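Local coordinates for putative transcriptional regulator protein (Vibrio parahaemolyticus, PDB 3ER6), which probably regulates transcription as a sequence-specific DNA-binding protein, this chain holding its DJ-1/PfpI-like portion, at residues G81-G84 with E88-D91; A96-I101 with I118-K123; E103-L106 with K110-A113; Y164-S167 with S171-S174; M44-T49 with Q70-T75. The protein carries 1 engineered substitution. All coordinates share one frame; numbering follows the deposited sequence. Where two conformers were deposited one is given.

In the fold
Interactions 3, 4 and 5 use strands of the six-stranded sheet of a DJ-1/PfpI-type alpha/beta fold; interaction 1 lies just after strand 77-80, and interaction 2 packs on the sheet. Along the chain interaction 5 comes first, between strand 43-48, the outermost of this chain's sheet, and the loop leading to strand 77-80; interaction 1 follows. Interaction 3 is nested inside the loop closed by interaction 2: both use helix 95-106, and their centres lie about 9 Å apart. Interaction 4 closes the series on strand 163-166, its centre about 21 Å from that of interaction 5. Interaction 2 is the hub, packing against interactions 1, 3 and 4 and meeting interaction 5 through W100 and F72.

Interaction 1. Residues G81-G84 with E88-D91; sequences GSIG and ESLD
The hydroxyl of S89 turns back onto the backbone of I83, where OG donates a hydrogen bond of 2.8 Å to the carbonyl O of I83. The donor approaches this oxygen at a C=O...OG angle of 133° and lies 32° out of the carbonyl plane. With chi1 at 60°, S89 OG stands between its own backbone N and carbonyl carbon, and from there it also packs on the I83 side chain, 3.5 Å from I83 CB. The same OG is hydrogen-bonded to the backbone O of D85, within its own turn of chain. The apolar half lies deeper: I83 CD1 meets L90 CD1 at 3.7 Å, the two side chains meeting at a slant, and F119 and V120 of helix 117-124 close around the isoleucine. The segment 81-84 is the loop leaving strand 77-80, and helix 86-89 follows it directly, a strand-to-helix turn at the C-terminal end of a central strand in a DJ-1/PfpI-type sheet. Within that turn S82 OG accepts from the backbone N of G84 at 3.0 Å, an ST turn, while D115 and T116 also bond to the S82 hydroxyl. In contrast to the buried I83 and L90, S89 and G84 are partly exposed.

Interaction 2. Residues A96-I101 with I118-K123; sequences ALFDWI and IFVVAK
F98 carries most of this helix-helix contact, reaching from helix 95-106 across to V120 and K123 of helix 117-124. A first torsion of -83° keeps its CG on the side of the backbone N and sends the ring toward the second helix. The leading edge of the ring meets the backbone there: CE1 of F98 lies 3.7 Å from the carbonyl O of V120, close to the ring plane, and the same CE1 packs on V120 CG1 at 3.8 Å. Farther round the ring, the aliphatic chain of K123 crosses at about a right angle, and F98 CZ comes within 3.4 Å of K123 CD. The lysine runs extended as far as CE and bends only at its last torsion (chi4 35°). Its NZ ends 5.7 Å from the centroid of the F98 ring, a long cation-pi approach that can be at most weakly attractive. W100 takes no part in the interface; its NE1 bonds to the backbone O of F72. One turn on from F98, I101 adds a second apolar point, with its CD1 against V120 CG1 at 3.8 Å; that methyl therefore serves both F98 and I101. On the sheet side, I101 packs on L78 and I80 of strand 77-80, and I80 also meets V121. The axes of the two short helical segments pass 10.9 Å apart at a crossing angle of -81°, so the helices touch over a small patch. With no hydrogen bond between the segments, cohesion here comes mainly from apolar and aromatic packing, grading from a buried valine-isoleucine side to the exposed K123 chain.

Interaction 3. Residues E103-L106 with K110-A113; sequences ELHL and KIVA
The imidazole of H105 meets I111 at an oblique angle, neither squarely over its face nor at its edge: CD2 of the ring lies 3.8 Å from I111 CG1. The CB of H105 shares the same partner, 3.9 Å from I111 CG1, so the isoleucine touches both the ring and the stem that carries it. The histidine CG is anti to the backbone N (chi1 177°), which brings CD2 against I111 CG1, and the two side chains cross at about a right angle. At its far end I111 reaches the helix backbone itself, with CD1 4.0 Å from the N of H105 and about as far from H105 CA. L104 contributes more distantly, its carbonyl C standing 4.5 Å from I111 CD1. No hydrogen bond joins the segments, and the contact between them is van der Waals packing. L126 touches both H105 and I111, while V121 and I80 pack on the isoleucine from helix 117-124 and strand 77-80. Helix 95-106 runs through a short turn into strand 110-114, which lies parallel to strand 77-80 in the sheet. This is the returning half of a beta-alpha-beta crossover, in which a helix packs on the strand that follows it, as in the DJ-1/PfpI family.

Interaction 4. Residues Y164-S167 with S171-S174; sequences YLSS and SHSS
S166 and H172 face each other across the junction between strand 163-166 and helix 173-184, joined by a hydrogen bond of 2.6 Å between S166 OG and H172 ND1. The serine hydroxyl comes in at the imidazole edge, near the ring plane, and either partner could be the donor. A chi1 of -57° turns the H172 side chain so that the end of its ring comes toward S166. On the serine side, OG extends directly away from its own backbone N (chi1 174°), which brings it out to meet the ring nitrogen. The next ring atom is also engaged: H172 CE1 lies 3.4 Å from the backbone O of S166, again at the edge and in plane. The other ring nitrogen, NE2, bonds to the backbone O of P169, so both nitrogens have partners and the ring's rotation is fixed. Two waters extend the network from the same hydroxyl. One lies 2.8 Å from S166 OG and 3.0 Å from S174 OG, linking the strand to the first turn of the helix; the other lies 2.9 Å from S166 OG and donates to the backbone O of S171. S171 also packs against S171 of the second subunit, placing the far end of this contact at the dimer interface. H172 occupies the N-cap position, and the whole forms a polar strand-to-helix junction at the C-terminal end of strand 163-166 in the DJ-1/PfpI-type sheet.

Interaction 5. Residues M44-T49 with Q70-T75; sequences MTHVVT and QSFDFT
The rings of H46 and F72 make the aromatic part of this contact, with centroids 4.7 Å apart and planes inclined at 47°, an oblique meeting that is neither a stack nor edge-to-face. F72 CZ sits over one face of the imidazole, displaced toward its rim, and its shortest contact is 3.4 Å to H46 CG. H46 carries its ring out toward the loop, its first torsion at -47°. The aliphatic part is smaller: V48 CG1 packs at 3.9 Å against F72 CE2, the two side chains lying alongside and running in opposite senses. V12 of the adjoining strand 9-14 also touches both V48 and F72, and A67, earlier in the same loop, also touches the phenylalanine. Polar bonds lie around the contact, not across it: the backbone O of D73 is hydrogen-bonded to K107 NZ, and T75 OG1 to the backbone O of R10. H46 and V48 point to the same side of strand 43-48, the outermost of this chain's sheet, while V47 turns the other way, meets I61 of the second subunit and bonds to that subunit through its backbone. Nonpolar and aromatic packing thus holds the loop against this strand, with no direct hydrogen bond to fix its register.

Interaction 1. Residues G81-G84 with E88-D91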
loop_
_atom_site.group_PDB
_atom_site.type_symbol
_atom_site.label_atom_id
_atom_site.label_comp_id
_atom_site.label_asym_id
_atom_site.label_seq_id
_atom_site.Cartn_x
_atom_site.Cartn_y
_atom_site.Cartn_z
ATOM N N GLY A 81 9.021 7.708 3.172
ATOM C CA GLY A 81 8.132 7.419 2.013
ATOM C C GLY A 81 8.291 8.341 0.799
ATOM O O GLY A 81 9.167 9.215 0.747
ATOM N N SER A 82 7.382 8.167 -0.174
ATOM C CA SER A 82 7.303 8.969 -1.385
ATOM C C SER A 82 7.225 10.467 -1.139
ATOM O O SER A 82 6.558 10.957 -0.204
ATOM C CB SER A 82 6.074 8.541 -2.214
ATOM O OG SER A 82 6.124 9.178 -3.468
ATOM N N ILE A 83 7.911 11.215 -2.002
ATOM C CA ILE A 83 7.742 12.654 -1.991
ATOM C C ILE A 83 6.959 13.118 -3.195
ATOM O O ILE A 83 6.873 14.324 -3.457
ATOM C CB ILE A 83 9.118 13.438 -1.819
ATOM C CG1 ILE A 83 10.126 13.134 -2.965
ATOM C CG2 ILE A 83 9.759 13.140 -0.452
ATOM C CD1 ILE A 83 11.375 14.163 -2.969
ATOM N N GLY A 84 6.389 12.166 -3.930
ATOM C CA GLY A 84 5.732 12.476 -5.223
ATOM C C GLY A 84 6.766 12.970 -6.244
ATOM O O GLY A 84 7.849 12.430 -6.330
ATOM N N GLU A 88 8.801 19.067 -7.778
ATOM C CA GLU A 88 7.828 19.820 -6.992
ATOM C C GLU A 88 8.291 19.974 -5.526
ATOM O O GLU A 88 8.310 21.082 -4.956
ATOM C CB GLU A 88 6.552 19.002 -6.984
ATOM C CG GLU A 88 5.283 19.781 -6.860
ATOM C CD GLU A 88 5.285 20.724 -5.667
ATOM O OE1 GLU A 88 6.045 20.482 -4.707
ATOM O OE2 GLU A 88 4.489 21.710 -5.684
ATOM N N SER A 89 8.703 18.864 -4.911
ATOM C CA SER A 89 8.706 18.814 -3.449
ATOM C C SER A 89 10.068 18.878 -2.819
ATOM O O SER A 89 10.212 19.250 -1.656
ATOM C CB SER A 89 8.043 17.513 -3.031
ATOM O OG SER A 89 8.778 16.419 -3.558
ATOM N N LEU A 90 11.070 18.402 -3.519
ATOM C CA LEU A 90 12.356 18.075 -2.826
ATOM C C LEU A 90 12.920 19.309 -2.108
ATOM O O LEU A 90 13.440 19.208 -0.978
ATOM C CB LEU A 90 13.400 17.505 -3.811
ATOM C CG LEU A 90 14.737 17.046 -3.200
ATOM C CD1 LEU A 90 14.573 15.902 -2.169
ATOM C CD2 LEU A 90 15.729 16.606 -4.299
ATOM N N ASP A 91 12.839 20.459 -2.787
ATOM C CA ASP A 91 13.450 21.688 -2.297
ATOM C C ASP A 91 12.603 22.344 -1.236
ATOM O O ASP A 91 13.053 23.290 -0.597
ATOM C CB ASP A 91 13.716 22.692 -3.441
ATOM C CG ASP A 91 14.920 22.282 -4.304
ATOM O OD1 ASP A 91 15.644 21.300 -3.930
ATOM O OD2 ASP A 91 15.143 22.943 -5.358
#

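Interaction 2. Residues A96-I101 with I118-K123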
loop_
_atom_site.group_PDB
_atom_site.type_symbol
_atom_site.label_atom_id
_atom_site.label_comp_id
_atom_site.label_asym_id
_atom_site.label_seq_id
_atom_site.Cartn_x
_atom_site.Cartn_y
_atom_site.Cartn_z
ATOM N N ALA A 96 15.338 21.291 8.840
ATOM C CA ALA A 96 15.429 20.624 10.136
ATOM C C ALA A 96 15.099 19.130 10.023
ATOM O O ALA A 96 15.605 18.305 10.796
ATOM C CB ALA A 96 14.548 21.289 11.148
ATOM N N LEU A 97 14.254 18.796 9.050
ATOM C CA LEU A 97 13.896 17.392 8.817
ATOM C C LEU A 97 15.086 16.675 8.157
ATOM O O LEU A 97 15.389 15.542 8.522
ATOM C CB LEU A 97 12.652 17.304 7.955
ATOM C CG LEU A 97 11.767 16.059 7.961
ATOM C CD1 LEU A 97 11.306 15.569 9.392
ATOM C CD2 LEU A 97 10.546 16.391 7.145
ATOM N N PHE A 98 15.758 17.324 7.191
ATOM C CA PHE A 98 17.030 16.772 6.700
ATOM C C PHE A 98 18.036 16.591 7.828
ATOM O O PHE A 98 18.764 15.615 7.837
ATOM C CB PHE A 98 17.651 17.643 5.594
ATOM C CG PHE A 98 17.097 17.372 4.250
ATOM C CD1 PHE A 98 17.438 16.196 3.586
ATOM C CD2 PHE A 98 16.224 18.253 3.652
ATOM C CE1 PHE A 98 16.928 15.924 2.302
ATOM C CE2 PHE A 98 15.700 17.994 2.394
ATOM C CZ PHE A 98 16.055 16.810 1.707
ATOM N N ASP A 99 18.105 17.541 8.774
ATOM C CA ASP A 99 19.060 17.401 9.857
ATOM C C ASP A 99 18.697 16.182 10.680
ATOM O O ASP A 99 19.545 15.431 11.079
ATOM C CB ASP A 99 19.092 18.643 10.782
ATOM C CG ASP A 99 19.645 19.898 10.081
ATOM O OD1 ASP A 99 20.343 19.747 9.057
ATOM O OD2 ASP A 99 19.356 21.038 10.544
ATOM N N TRP A 100 17.398 15.984 10.928
ATOM C CA TRP A 100 16.933 14.857 11.735
ATOM C C TRP A 100 17.260 13.473 11.083
ATOM O O TRP A 100 17.768 12.581 11.731
ATOM C CB TRP A 100 15.424 15.066 11.961
ATOM C CG TRP A 100 14.706 14.003 12.716
ATOM C CD1 TRP A 100 14.772 13.752 14.066
ATOM C CD2 TRP A 100 13.684 13.151 12.188
ATOM N NE1 TRP A 100 13.892 12.749 14.395
ATOM C CE2 TRP A 100 13.222 12.350 13.257
ATOM C CE3 TRP A 100 13.183 12.930 10.902
ATOM C CZ2 TRP A 100 12.261 11.356 13.087
ATOM C CZ3 TRP A 100 12.187 11.941 10.719
ATOM C CH2 TRP A 100 11.742 11.157 11.827
ATOM N N ILE A 101 17.069 13.353 9.778
ATOM C CA ILE A 101 17.411 12.136 9.033
ATOM C C ILE A 101 18.922 11.900 9.052
ATOM O O ILE A 101 19.410 10.769 9.268
ATOM C CB ILE A 101 16.903 12.288 7.587
ATOM C CG1 ILE A 101 15.353 12.297 7.575
ATOM C CG2 ILE A 101 17.512 11.188 6.635
ATOM C CD1 ILE A 101 14.732 12.766 6.220
ATOM N N ILE A 118 13.736 7.874 -2.085
ATOM C CA ILE A 118 15.153 7.684 -2.479
ATOM C C ILE A 118 15.868 9.035 -2.807
ATOM O O ILE A 118 17.054 9.212 -2.473
ATOM C CB ILE A 118 15.343 6.602 -3.602
ATOM C CG1 ILE A 118 14.917 5.232 -3.071
ATOM C CG2 ILE A 118 16.858 6.578 -4.105
ATOM C CD1 ILE A 118 14.558 4.239 -4.131
ATOM N N PHE A 119 15.134 9.987 -3.377
ATOM C CA PHE A 119 15.685 11.296 -3.700
ATOM C C PHE A 119 16.092 12.001 -2.386
ATOM O O PHE A 119 17.062 12.782 -2.374
ATOM C CB PHE A 119 14.663 12.179 -4.449
ATOM C CG PHE A 119 14.505 11.839 -5.909
ATOM C CD1 PHE A 119 13.933 10.624 -6.310
ATOM C CD2 PHE A 119 14.923 12.750 -6.898
ATOM C CE1 PHE A 119 13.783 10.326 -7.662
ATOM C CE2 PHE A 119 14.788 12.433 -8.246
ATOM C CZ PHE A 119 14.205 11.232 -8.621
ATOM N N VAL A 120 15.331 11.783 -1.308
ATOM C CA VAL A 120 15.658 12.361 0.002
ATOM C C VAL A 120 16.993 11.814 0.552
ATOM O O VAL A 120 17.899 12.581 0.975
ATOM C CB VAL A 120 14.528 12.111 1.048
ATOM C CG1 VAL A 120 14.891 12.759 2.392
ATOM C CG2 VAL A 120 13.168 12.655 0.528
ATOM N N VAL A 121 17.150 10.491 0.530
ATOM C CA VAL A 121 18.434 9.936 1.021
ATOM C C VAL A 121 19.613 10.351 0.057
ATOM O O VAL A 121 20.724 10.593 0.528
ATOM C CB VAL A 121 18.398 8.391 1.242
ATOM C CG1 VAL A 121 17.342 8.036 2.263
ATOM C CG2 VAL A 121 18.138 7.685 -0.046
ATOM N N ALA A 122 19.357 10.455 -1.252
ATOM C CA ALA A 122 20.402 10.962 -2.189
ATOM C C ALA A 122 20.846 12.348 -1.782
ATOM O O ALA A 122 22.040 12.569 -1.546
ATOM C CB ALA A 122 19.932 10.938 -3.666
ATOM N N LYS A 123 19.888 13.268 -1.689
ATOM C CA LYS A 123 20.153 14.631 -1.266
ATOM C C LYS A 123 20.896 14.711 0.074
ATOM O O LYS A 123 21.806 15.504 0.233
ATOM C CB LYS A 123 18.852 15.429 -1.169
ATOM C CG LYS A 123 19.090 16.888 -0.842
ATOM C CD LYS A 123 17.802 17.663 -1.050
ATOM C CE LYS A 123 17.997 19.136 -0.821
ATOM N NZ LYS A 123 19.377 19.548 -1.295
#

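Interaction 3. Residues E103-L106 with K110-A113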
loop_
_atom_site.group_PDB
_atom_site.type_symbol
_atom_site.label_atom_id
_atom_site.label_comp_id
_atom_site.label_asym_id
_atom_site.label_seq_id
_atom_site.Cartn_x
_atom_site.Cartn_y
_atom_site.Cartn_z
ATOM N N GLU A 103 21.018 12.930 11.239
ATOM C CA GLU A 103 21.489 12.527 12.560
ATOM C C GLU A 103 21.128 11.115 12.892
ATOM O O GLU A 103 21.938 10.375 13.471
ATOM C CB GLU A 103 20.958 13.446 13.679
ATOM C CG GLU A 103 21.375 14.918 13.515
ATOM C CD GLU A 103 20.623 15.867 14.510
ATOM O OE1 GLU A 103 20.212 16.964 14.071
ATOM O OE2 GLU A 103 20.423 15.518 15.711
ATOM N N LEU A 104 19.883 10.743 12.626
ATOM C CA LEU A 104 19.461 9.379 12.903
ATOM C C LEU A 104 20.392 8.406 12.168
ATOM O O LEU A 104 20.809 7.377 12.724
ATOM C CB LEU A 104 17.996 9.129 12.488
ATOM C CG LEU A 104 16.869 9.710 13.350
ATOM C CD1 LEU A 104 15.478 9.546 12.573
ATOM C CD2 LEU A 104 16.831 9.133 14.788
ATOM N N HIS A 105 20.717 8.722 10.913
ATOM C CA HIS A 105 21.646 7.860 10.170
ATOM C C HIS A 105 23.043 7.781 10.826
ATOM O O HIS A 105 23.603 6.696 10.989
ATOM C CB HIS A 105 21.800 8.346 8.752
ATOM C CG HIS A 105 22.782 7.552 7.965
ATOM N ND1 HIS A 105 23.944 8.098 7.469
ATOM C CD2 HIS A 105 22.775 6.253 7.574
ATOM C CE1 HIS A 105 24.610 7.177 6.792
ATOM N NE2 HIS A 105 23.932 6.047 6.854
ATOM N N LEU A 106 23.600 8.945 11.185
ATOM C CA LEU A 106 24.870 8.997 11.924
ATOM C C LEU A 106 24.802 8.195 13.205
ATOM O O LEU A 106 25.787 7.583 13.613
ATOM C CB LEU A 106 25.259 10.450 12.235
ATOM C CG LEU A 106 25.585 11.315 10.998
ATOM C CD1 LEU A 106 25.868 12.837 11.297
ATOM C CD2 LEU A 106 26.726 10.702 10.161
ATOM N N LYS A 110 18.579 2.142 11.045
ATOM C CA LYS A 110 18.411 1.709 9.654
ATOM C C LYS A 110 17.546 2.731 8.919
ATOM O O LYS A 110 16.550 3.200 9.494
ATOM C CB LYS A 110 17.792 0.312 9.537
ATOM C CG LYS A 110 18.668 -0.794 10.109
ATOM C CD LYS A 110 17.899 -2.136 10.041
ATOM C CE LYS A 110 18.704 -3.250 10.662
ATOM N NZ LYS A 110 20.047 -3.248 10.051
ATOM N N ILE A 111 17.937 3.120 7.689
ATOM C CA ILE A 111 17.198 4.109 6.899
ATOM C C ILE A 111 16.637 3.399 5.668
ATOM O O ILE A 111 17.375 2.900 4.783
ATOM C CB ILE A 111 18.070 5.312 6.438
ATOM C CG1 ILE A 111 18.951 5.890 7.567
ATOM C CG2 ILE A 111 17.237 6.422 5.733
ATOM C CD1 ILE A 111 18.130 6.485 8.807
ATOM N N VAL A 112 15.315 3.358 5.567
ATOM C CA VAL A 112 14.674 2.610 4.480
ATOM C C VAL A 112 13.946 3.645 3.640
ATOM O O VAL A 112 13.061 4.346 4.154
ATOM C CB VAL A 112 13.608 1.589 5.025
ATOM C CG1 VAL A 112 12.980 0.839 3.829
ATOM C CG2 VAL A 112 14.216 0.585 6.070
ATOM N N ALA A 113 14.319 3.783 2.374
ATOM C CA ALA A 113 13.770 4.823 1.525
ATOM C C ALA A 113 13.055 4.115 0.392
ATOM O O ALA A 113 13.650 3.234 -0.251
ATOM C CB ALA A 113 14.894 5.737 0.945
#

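Interaction 4. Residues Y164-S167 with S171-S174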
loop_
_atom_site.group_PDB
_atom_site.type_symbol
_atom_site.label_atom_id
_atom_site.label_comp_id
_atom_site.label_asym_id
_atom_site.label_seq_id
_atom_site.Cartn_x
_atom_site.Cartn_y
_atom_site.Cartn_z
ATOM N N TYR A 164 18.704 1.262 3.097
ATOM C CA TYR A 164 17.970 0.308 2.256
ATOM C C TYR A 164 17.115 1.079 1.277
ATOM O O TYR A 164 16.276 1.891 1.688
ATOM C CB TYR A 164 17.015 -0.554 3.134
ATOM C CG TYR A 164 17.712 -1.358 4.185
ATOM C CD1 TYR A 164 17.803 -2.760 4.062
ATOM C CD2 TYR A 164 18.252 -0.742 5.310
ATOM C CE1 TYR A 164 18.418 -3.537 5.039
ATOM C CE2 TYR A 164 18.923 -1.503 6.304
ATOM C CZ TYR A 164 19.006 -2.891 6.138
ATOM O OH TYR A 164 19.648 -3.629 7.084
ATOM N N LEU A 165 17.303 0.835 -0.006
ATOM C CA LEU A 165 16.577 1.495 -1.030
ATOM C C LEU A 165 15.648 0.514 -1.774
ATOM O O LEU A 165 16.071 -0.582 -2.209
ATOM C CB LEU A 165 17.523 2.109 -2.105
ATOM C CG LEU A 165 18.683 3.034 -1.667
ATOM C CD1 LEU A 165 19.419 3.540 -2.937
ATOM C CD2 LEU A 165 18.180 4.225 -0.815
ATOM N N SER A 166 14.391 0.922 -1.958
ATOM C CA SER A 166 13.449 0.083 -2.693
ATOM C C SER A 166 12.616 1.007 -3.667
ATOM O O SER A 166 11.789 1.798 -3.217
ATOM C CB SER A 166 12.538 -0.704 -1.733
ATOM O OG SER A 166 11.536 -1.392 -2.506
ATOM N N SER A 167 12.885 0.919 -4.977
ATOM C CA SER A 167 12.218 1.749 -6.014
ATOM C C SER A 167 10.684 1.705 -5.949
ATOM O O SER A 167 10.022 2.722 -6.011
ATOM C CB SER A 167 12.625 1.290 -7.421
ATOM O OG SER A 167 13.980 1.587 -7.624
ATOM N N SER A 171 5.777 -2.249 -4.632
ATOM C CA SER A 171 6.332 -3.529 -4.224
ATOM C C SER A 171 7.660 -3.347 -3.516
ATOM O O SER A 171 8.644 -2.947 -4.150
ATOM C CB SER A 171 6.516 -4.443 -5.442
ATOM O OG SER A 171 5.294 -5.065 -5.765
ATOM N N HIS A 172 7.683 -3.636 -2.211
ATOM C CA HIS A 172 8.885 -3.440 -1.394
ATOM C C HIS A 172 9.241 -4.685 -0.603
ATOM O O HIS A 172 9.830 -4.609 0.486
ATOM C CB HIS A 172 8.649 -2.234 -0.469
ATOM C CG HIS A 172 8.304 -1.001 -1.234
ATOM N ND1 HIS A 172 9.245 -0.297 -1.946
ATOM C CD2 HIS A 172 7.118 -0.395 -1.471
ATOM C CE1 HIS A 172 8.664 0.722 -2.558
ATOM N NE2 HIS A 172 7.371 0.682 -2.289
ATOM N N SER A 173 8.846 -5.833 -1.149
ATOM C CA SER A 173 9.009 -7.132 -0.479
ATOM C C SER A 173 10.446 -7.447 -0.178
ATOM O O SER A 173 10.763 -7.902 0.946
ATOM C CB SER A 173 8.457 -8.286 -1.366
ATOM O OG SER A 173 7.103 -8.021 -1.614
ATOM N N SER A 174 11.349 -7.256 -1.147
ATOM C CA SER A 174 12.685 -7.723 -0.860
ATOM C C SER A 174 13.298 -6.953 0.326
ATOM O O SER A 174 13.898 -7.570 1.218
ATOM C CB SER A 174 13.609 -7.774 -2.082
ATOM O OG SER A 174 14.012 -6.477 -2.444
HETATM O O HOH W 1 12.327 -4.053 -2.129
HETATM O O HOH W 2 11.270 -2.215 -5.241
#

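Interaction 5. Residues M44-T49 with Q70-T75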
loop_
_atom_site.group_PDB
_atom_site.type_symbol
_atom_site.label_atom_id
_atom_site.label_comp_id
_atom_site.label_asym_id
_atom_site.label_seq_id
_atom_site.Cartn_x
_atom_site.Cartn_y
_atom_site.Cartn_z
ATOM N N MET A 44 6.868 -1.300 18.097
ATOM C CA MET A 44 6.075 -0.078 18.053
ATOM C C MET A 44 6.349 0.718 16.796
ATOM O O MET A 44 7.514 0.965 16.435
ATOM C CB MET A 44 6.197 0.809 19.307
ATOM C CG MET A 44 7.423 0.642 20.198
ATOM S SD MET A 44 7.214 1.414 21.881
ATOM C CE MET A 44 5.422 1.239 21.980
ATOM N N THR A 45 5.285 1.091 16.103
ATOM C CA THR A 45 5.440 1.895 14.877
ATOM C C THR A 45 4.718 3.245 14.974
ATOM O O THR A 45 3.726 3.385 15.724
ATOM C CB THR A 45 4.946 1.130 13.616
ATOM O OG1 THR A 45 3.526 1.065 13.641
ATOM C CG2 THR A 45 5.508 -0.329 13.587
ATOM N N HIS A 46 5.220 4.248 14.255
ATOM C CA HIS A 46 4.617 5.589 14.301
ATOM C C HIS A 46 4.675 6.222 12.940
ATOM O O HIS A 46 5.759 6.336 12.381
ATOM C CB HIS A 46 5.361 6.524 15.306
ATOM C CG HIS A 46 5.618 5.896 16.644
ATOM N ND1 HIS A 46 4.784 6.089 17.719
ATOM C CD2 HIS A 46 6.605 5.062 17.072
ATOM C CE1 HIS A 46 5.238 5.411 18.758
ATOM N NE2 HIS A 46 6.349 4.785 18.396
ATOM N N VAL A 47 3.525 6.620 12.402
ATOM C CA VAL A 47 3.527 7.511 11.245
ATOM C C VAL A 47 3.706 8.965 11.682
ATOM O O VAL A 47 3.011 9.442 12.591
ATOM C CB VAL A 47 2.227 7.339 10.407
ATOM C CG1 VAL A 47 2.110 8.401 9.347
ATOM C CG2 VAL A 47 2.191 5.883 9.779
ATOM N N VAL A 48 4.615 9.662 11.031
ATOM C CA VAL A 48 4.833 11.109 11.227
ATOM C C VAL A 48 4.823 11.852 9.897
ATOM O O VAL A 48 5.099 11.259 8.844
ATOM C CB VAL A 48 6.173 11.438 11.971
ATOM C CG1 VAL A 48 6.105 10.868 13.398
ATOM C CG2 VAL A 48 7.390 10.910 11.170
ATOM N N THR A 49 4.443 13.124 9.936
ATOM C CA THR A 49 4.368 13.919 8.730
ATOM C C THR A 49 5.309 15.106 8.883
ATOM O O THR A 49 5.642 15.526 10.001
ATOM C CB THR A 49 2.933 14.392 8.432
ATOM O OG1 THR A 49 2.563 15.389 9.410
ATOM C CG2 THR A 49 1.890 13.151 8.397
ATOM N N GLN A 70 9.664 15.250 15.866
ATOM C CA GLN A 70 10.603 15.837 16.839
ATOM C C GLN A 70 10.623 15.063 18.164
ATOM O O GLN A 70 11.590 15.135 18.895
ATOM C CB GLN A 70 10.308 17.347 17.126
ATOM C CG GLN A 70 10.507 18.322 16.008
ATOM C CD GLN A 70 9.262 18.520 15.169
ATOM O OE1 GLN A 70 8.372 17.641 15.163
ATOM N NE2 GLN A 70 9.200 19.637 14.397
ATOM N N SER A 71 9.595 14.269 18.474
ATOM C CA SER A 71 9.645 13.466 19.710
ATOM C C SER A 71 10.566 12.249 19.641
ATOM O O SER A 71 10.728 11.552 20.640
ATOM C CB SER A 71 8.239 12.979 20.098
ATOM O OG SER A 71 7.364 14.076 20.249
ATOM N N PHE A 72 11.147 11.962 18.483
ATOM C CA PHE A 72 11.962 10.770 18.324
ATOM C C PHE A 72 13.440 11.126 18.224
ATOM O O PHE A 72 13.873 11.669 17.236
ATOM C CB PHE A 72 11.473 9.921 17.114
ATOM C CG PHE A 72 10.036 9.466 17.262
ATOM C CD1 PHE A 72 9.706 8.439 18.119
ATOM C CD2 PHE A 72 9.015 10.093 16.568
ATOM C CE1 PHE A 72 8.386 8.049 18.324
ATOM C CE2 PHE A 72 7.702 9.701 16.727
ATOM C CZ PHE A 72 7.353 8.693 17.603
ATOM N N ASP A 73 14.200 10.899 19.289
ATOM C CA ASP A 73 15.662 11.070 19.235
ATOM C C ASP A 73 16.351 9.839 18.758
ATOM O O ASP A 73 17.480 9.920 18.272
ATOM C CB ASP A 73 16.237 11.334 20.627
ATOM C CG ASP A 73 16.007 12.726 21.079
ATOM O OD1 ASP A 73 15.797 13.621 20.193
ATOM O OD2 ASP A 73 16.045 12.917 22.330
ATOM N N PHE A 74 15.678 8.698 18.929
ATOM C CA PHE A 74 16.209 7.365 18.582
ATOM C C PHE A 74 15.143 6.569 17.827
ATOM O O PHE A 74 13.969 6.739 18.087
ATOM C CB PHE A 74 16.601 6.598 19.881
ATOM C CG PHE A 74 16.604 5.075 19.741
ATOM C CD1 PHE A 74 17.786 4.382 19.463
ATOM C CD2 PHE A 74 15.419 4.347 19.873
ATOM C CE1 PHE A 74 17.792 2.992 19.302
ATOM C CE2 PHE A 74 15.411 2.974 19.742
ATOM C CZ PHE A 74 16.609 2.283 19.460
ATOM N N THR A 75 15.554 5.707 16.908
ATOM C CA THR A 75 14.646 4.669 16.360
ATOM C C THR A 75 15.525 3.573 15.746
ATOM O O THR A 75 16.628 3.850 15.303
ATOM C CB THR A 75 13.675 5.249 15.252
ATOM O OG1 THR A 75 12.698 4.260 14.865
ATOM C CG2 THR A 75 14.463 5.748 13.968
#